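Local coordinates for protein computational Design of Enzyme (Synthetic construct, PDB 3TP4) that is a computationally designed enzyme on a TIM-barrel glycosyl hydrolase scaffold, probably built to carry an activated serine in a catalytic triad, at residues A[221-227]-A[263-269]; A[256-261]-A[302-306]. One frame throughout, in Å; residues are numbered along the deposited sequence.

Contact 1 of 2, residues A[221-227]-A[263-269]; sequences GGFGGNR and DLRMIAE
D263, near the middle of helix 254-274, turns its carboxylate into the glycine-rich loop 221-227 and takes a backbone N-H on each oxygen. F223 N gives a nearly straight bond to the syn lone pair of D263 OD2 (2.8 Å, 171°). G225 N reaches D263 OD1 at 2.7 Å, nearly along the C-O bond. CG lies beside the D263 backbone N (chi1 -77°), which directs the carboxylate at the loop; a bond to each oxygen then holds its rotation about CB-CG. F223 to N226 form a type I' turn, in which the N-H groups of F223 and G225 meet the same carboxylate; the positive phi angles of G224 and G225 suit residues without a side chain. With an alanine at D263, the N-H groups of F223 and G225 would probably lose their acceptor and the turn be free to shift.

One helical turn on, selenomethionine M266 packs against the G225-R227 end of the loop. Its CG stands anti to the backbone N (chi1 175°), which carries SE to 3.5 Å from G225 C. The side chains of R227 and M266 lie alongside one another, running in opposite senses, CG to CG at 3.6 Å. Beyond them, R227 NH1 meets E269 OE1 at 3.5 Å in a salt bridge at the guanidinium edge, and a water spans the same two groups; R227 NH2 pairs with E273. The F223 ring packs against W182 and Y230. The loop after barrel strand 213-217 is thus tied to the helix by a buried anion at one end and more exposed ion pairs at the other, with selenium between.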
loop_
_atom_site.group_PDB
_atom_site.type_symbol
_atom_site.label_atom_id
_atom_site.label_comp_id
_atom_site.label_asym_id
_atom_site.label_seq_id
_atom_site.Cartn_x
_atom_site.Cartn_y
_atom_site.Cartn_z
ATOM N N GLY A 221 10.476 7.680 -2.481
ATOM C CA GLY A 221 10.536 9.132 -2.428
ATOM C C GLY A 221 11.770 9.709 -3.090
ATOM O O GLY A 221 12.634 8.970 -3.565
ATOM N N GLY A 222 11.849 11.039 -3.106
ATOM C CA GLY A 222 12.957 11.745 -3.717
ATOM C C GLY A 222 12.946 11.610 -5.223
ATOM O O GLY A 222 13.926 11.155 -5.814
ATOM N N PHE A 223 11.842 12.011 -5.845
ATOM C CA PHE A 223 11.697 11.898 -7.292
ATOM C C PHE A 223 11.996 13.186 -8.046
ATOM O O PHE A 223 12.081 13.182 -9.273
ATOM C CB PHE A 223 10.297 11.357 -7.644
ATOM C CG PHE A 223 10.051 9.971 -7.112
ATOM C CD1 PHE A 223 10.643 8.873 -7.717
ATOM C CD2 PHE A 223 9.257 9.768 -5.988
ATOM C CE1 PHE A 223 10.442 7.591 -7.221
ATOM C CE2 PHE A 223 9.052 8.494 -5.484
ATOM C CZ PHE A 223 9.641 7.399 -6.099
ATOM N N GLY A 224 12.170 14.292 -7.320
ATOM C CA GLY A 224 12.412 15.573 -7.966
ATOM C C GLY A 224 11.189 15.995 -8.753
ATOM O O GLY A 224 11.269 16.764 -9.722
ATOM N N GLY A 225 10.041 15.472 -8.339
ATOM C CA GLY A 225 8.786 15.799 -8.989
ATOM C C GLY A 225 8.678 15.245 -10.392
ATOM O O GLY A 225 7.848 15.714 -11.175
ATOM N N ASN A 226 9.501 14.241 -10.705
ATOM C CA ASN A 226 9.506 13.636 -12.042
ATOM C C ASN A 226 8.507 12.488 -12.160
ATOM O O ASN A 226 8.727 11.410 -11.618
ATOM C CB ASN A 226 10.920 13.187 -12.437
ATOM C CG ASN A 226 11.880 14.371 -12.601
ATOM O OD1 ASN A 226 11.738 15.158 -13.534
ATOM N ND2 ASN A 226 12.854 14.500 -11.690
ATOM N N ARG A 227 7.417 12.724 -12.890
ATOM C CA ARG A 227 6.277 11.812 -12.876
ATOM C C ARG A 227 6.566 10.441 -13.448
ATOM O O ARG A 227 6.092 9.446 -12.914
ATOM C CB ARG A 227 5.060 12.432 -13.573
ATOM C CG ARG A 227 4.348 13.456 -12.696
ATOM C CD ARG A 227 3.552 14.487 -13.486
ATOM N NE ARG A 227 2.249 14.003 -13.926
ATOM C CZ ARG A 227 1.091 14.598 -13.647
ATOM N NH1 ARG A 227 1.056 15.701 -12.913
ATOM N NH2 ARG A 227 -0.038 14.085 -14.104
ATOM N N ASP A 263 7.632 16.765 -4.793
ATOM C CA ASP A 263 7.028 15.435 -4.814
ATOM C C ASP A 263 5.611 15.428 -4.244
ATOM O O ASP A 263 4.732 14.751 -4.769
ATOM C CB ASP A 263 7.879 14.428 -4.035
ATOM C CG ASP A 263 9.107 13.964 -4.816
ATOM O OD1 ASP A 263 9.218 14.296 -6.012
ATOM O OD2 ASP A 263 9.947 13.255 -4.224
ATOM N N LEU A 264 5.392 16.158 -3.153
ATOM C CA LEU A 264 4.051 16.201 -2.574
ATOM C C LEU A 264 3.064 16.875 -3.525
ATOM O O LEU A 264 1.906 16.457 -3.629
ATOM C CB LEU A 264 4.060 16.850 -1.173
ATOM C CG LEU A 264 4.676 16.000 -0.047
ATOM C CD1 LEU A 264 4.811 16.781 1.258
ATOM C CD2 LEU A 264 3.869 14.719 0.202
ATOM N N ARG A 265 3.518 17.907 -4.231
ATOM C CA ARG A 265 2.674 18.539 -5.237
ATOM C C ARG A 265 2.344 17.530 -6.310
ATOM O O ARG A 265 1.198 17.403 -6.737
ATOM C CB ARG A 265 3.374 19.727 -5.900
ATOM C CG ARG A 265 3.446 20.989 -5.052
ATOM C CD ARG A 265 4.137 22.112 -5.830
ATOM N NE ARG A 265 3.421 22.441 -7.058
ATOM C CZ ARG A 265 2.537 23.430 -7.160
ATOM N NH1 ARG A 265 2.260 24.179 -6.104
ATOM N NH2 ARG A 265 1.931 23.677 -8.317
HETATM N N MSE A 266 3.375 16.829 -6.766
HETATM C CA MSE A 266 3.208 15.866 -7.841
HETATM C C MSE A 266 2.182 14.793 -7.513
HETATM O O MSE A 266 1.286 14.518 -8.316
HETATM C CB MSE A 266 4.544 15.201 -8.155
HETATM C CG MSE A 266 4.432 14.108 -9.180
HETATM SE SE MSE A 266 6.128 13.161 -9.298
HETATM C CE MSE A 266 6.186 12.300 -7.524
ATOM N N ILE A 267 2.306 14.157 -6.351
ATOM C CA ILE A 267 1.356 13.095 -6.043
ATOM C C ILE A 267 -0.083 13.609 -5.903
ATOM O O ILE A 267 -1.019 12.917 -6.283
ATOM C CB ILE A 267 1.773 12.219 -4.834
ATOM C CG1 ILE A 267 1.652 12.977 -3.512
ATOM C CG2 ILE A 267 3.195 11.657 -5.032
ATOM C CD1 ILE A 267 1.844 12.049 -2.303
ATOM N N ALA A 268 -0.248 14.807 -5.340
ATOM C CA ALA A 268 -1.565 15.421 -5.213
ATOM C C ALA A 268 -2.152 15.684 -6.600
ATOM O O ALA A 268 -3.346 15.501 -6.822
ATOM C CB ALA A 268 -1.471 16.729 -4.430
ATOM N N GLU A 269 -1.298 16.127 -7.522
ATOM C CA GLU A 269 -1.735 16.437 -8.879
ATOM C C GLU A 269 -2.169 15.170 -9.593
ATOM O O GLU A 269 -3.206 15.146 -10.260
ATOM C CB GLU A 269 -0.611 17.112 -9.661
ATOM C CG GLU A 269 -0.409 18.581 -9.322
ATOM C CD GLU A 269 0.840 19.164 -9.968
ATOM O OE1 GLU A 269 1.526 18.443 -10.728
ATOM O OE2 GLU A 269 1.140 20.345 -9.707
HETATM O O HOH W 1 12.497 15.369 -4.688
HETATM O O HOH W 2 3.395 16.958 -11.540
#

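Contact 2 of 2, residues A[256-261]-A[302-306]; sequences FLAGLV and KVLAA
L257 of helix 254-274 points its branched end at helix 299-308, where two neighbouring helices of the TIM-barrel's outer layer pack side by side. The short segments cross at -46° with their axes 10.2 Å apart, and no hydrogen bond joins them: the fit is one of shape. L257 is the main bump. Its CG lies beside its own backbone N (chi1 -70°), and from there CD2 enters the shallow hollow between K302, V303 and A306. CD2 comes to 4.0 Å from V303 CA and 4.1 Å from A306 CB, so it rests on the opposite backbone as well as on side chains. The small side chain of A306 is consistent with this close approach; L257 and A306 have the nearest pair of CA atoms, 6.7 Å apart.

The other bumps lie round this central one. V303 spreads its two methyls: CG1 meets L260 CD2 at 4.2 Å, while CG2 touches L257 CD2 and also lies at the edge of the F256 ring, near its plane. F256 reaches T247, and L260 reaches T247 and L245, of strand 242-249, so this flank of the contact runs on into the packing between helix and barrel wall. On a further flank, the aliphatic chain of K302 passes alongside L257, its CE 4.2 Å from L257 CD1, and the ammonium group goes on to bond G252 O in the loop before helix 254-274. A turn along from L257, V261 closes on A306: its CG2 packs 4.0 Å from A306 CB and reaches 3.7 Å from A306 O.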
loop_
_atom_site.group_PDB
_atom_site.type_symbol
_atom_site.label_atom_id
_atom_site.label_comp_id
_atom_site.label_asym_id
_atom_site.label_seq_id
_atom_site.Cartn_x
_atom_site.Cartn_y
_atom_site.Cartn_z
ATOM N N PHE A 256 16.281 19.944 0.916
ATOM C CA PHE A 256 15.424 18.795 1.149
ATOM C C PHE A 256 13.949 19.205 1.124
ATOM O O PHE A 256 13.116 18.553 0.495
ATOM C CB PHE A 256 15.742 18.117 2.471
ATOM C CG PHE A 256 14.607 17.291 2.986
ATOM C CD1 PHE A 256 14.231 16.132 2.327
ATOM C CD2 PHE A 256 13.875 17.703 4.084
ATOM C CE1 PHE A 256 13.164 15.384 2.774
ATOM C CE2 PHE A 256 12.810 16.953 4.539
ATOM C CZ PHE A 256 12.452 15.800 3.886
ATOM N N LEU A 257 13.631 20.287 1.818
ATOM C CA LEU A 257 12.256 20.750 1.891
ATOM C C LEU A 257 11.701 21.062 0.511
ATOM O O LEU A 257 10.565 20.697 0.201
ATOM C CB LEU A 257 12.144 21.967 2.817
ATOM C CG LEU A 257 12.347 21.622 4.292
ATOM C CD1 LEU A 257 12.398 22.887 5.157
ATOM C CD2 LEU A 257 11.257 20.678 4.755
ATOM N N ALA A 258 12.501 21.732 -0.318
ATOM C CA ALA A 258 12.077 22.038 -1.680
ATOM C C ALA A 258 11.777 20.769 -2.463
ATOM O O ALA A 258 10.783 20.705 -3.188
ATOM C CB ALA A 258 13.134 22.889 -2.417
ATOM N N GLY A 259 12.640 19.765 -2.328
ATOM C CA GLY A 259 12.434 18.494 -3.007
ATOM C C GLY A 259 11.184 17.772 -2.517
ATOM O O GLY A 259 10.444 17.168 -3.294
ATOM N N LEU A 260 10.946 17.831 -1.213
ATOM C CA LEU A 260 9.772 17.191 -0.641
ATOM C C LEU A 260 8.494 17.825 -1.195
ATOM O O LEU A 260 7.558 17.131 -1.609
ATOM C CB LEU A 260 9.805 17.323 0.883
ATOM C CG LEU A 260 8.596 16.698 1.563
ATOM C CD1 LEU A 260 8.494 15.217 1.188
ATOM C CD2 LEU A 260 8.690 16.878 3.065
ATOM N N VAL A 261 8.466 19.156 -1.204
ATOM C CA VAL A 261 7.301 19.889 -1.696
ATOM C C VAL A 261 6.998 19.576 -3.157
ATOM O O VAL A 261 5.838 19.386 -3.520
ATOM C CB VAL A 261 7.458 21.405 -1.469
ATOM C CG1 VAL A 261 6.434 22.179 -2.281
ATOM C CG2 VAL A 261 7.342 21.719 0.018
ATOM N N LYS A 302 9.207 22.550 10.751
ATOM C CA LYS A 302 9.729 22.994 9.459
ATOM C C LYS A 302 9.118 22.203 8.296
ATOM O O LYS A 302 8.734 22.779 7.263
ATOM C CB LYS A 302 11.254 22.891 9.429
ATOM C CG LYS A 302 11.946 23.932 10.278
ATOM C CD LYS A 302 13.442 23.670 10.364
ATOM C CE LYS A 302 14.076 23.650 8.983
ATOM N NZ LYS A 302 15.563 23.725 9.060
ATOM N N VAL A 303 9.027 20.885 8.461
ATOM C CA VAL A 303 8.388 20.045 7.447
ATOM C C VAL A 303 6.929 20.450 7.253
ATOM O O VAL A 303 6.493 20.711 6.139
ATOM C CB VAL A 303 8.477 18.544 7.810
ATOM C CG1 VAL A 303 7.440 17.746 7.018
ATOM C CG2 VAL A 303 9.881 18.023 7.524
ATOM N N LEU A 304 6.192 20.534 8.358
ATOM C CA LEU A 304 4.791 20.936 8.308
ATOM C C LEU A 304 4.595 22.322 7.682
ATOM O O LEU A 304 3.674 22.517 6.900
ATOM C CB LEU A 304 4.169 20.900 9.711
ATOM C CG LEU A 304 2.679 21.238 9.767
ATOM C CD1 LEU A 304 1.938 20.156 9.027
ATOM C CD2 LEU A 304 2.135 21.384 11.229
ATOM N N ALA A 305 5.432 23.291 8.041
ATOM C CA ALA A 305 5.273 24.644 7.485
ATOM C C ALA A 305 5.521 24.694 5.966
ATOM O O ALA A 305 4.888 25.468 5.236
ATOM C CB ALA A 305 6.177 25.636 8.218
ATOM N N ALA A 306 6.442 23.869 5.486
ATOM C CA ALA A 306 6.709 23.780 4.045
ATOM C C ALA A 306 5.501 23.210 3.313
ATOM O O ALA A 306 5.120 23.684 2.234
ATOM C CB ALA A 306 7.928 22.915 3.787
#

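Overall arrangement
Both contacts use helix 254-274, at adjoining segments, with their centres 12 Å apart. Contact 1 ties the helix to the loop after strand 213-217, contact 2 to the neighbouring helix 299-308. Each is partly buried. Contact 1 is the nearer to the centre of the chain, its centre about 17 Å away against 23 Å for contact 2. Their chemistry differs: contact 1 relies on directional polar bonds, from a buried carboxylate to charged groups at its more exposed end, whereas contact 2 depends on apolar side chains fitted by shape. Strand 242-249 lies behind both, L245 touching residues of each.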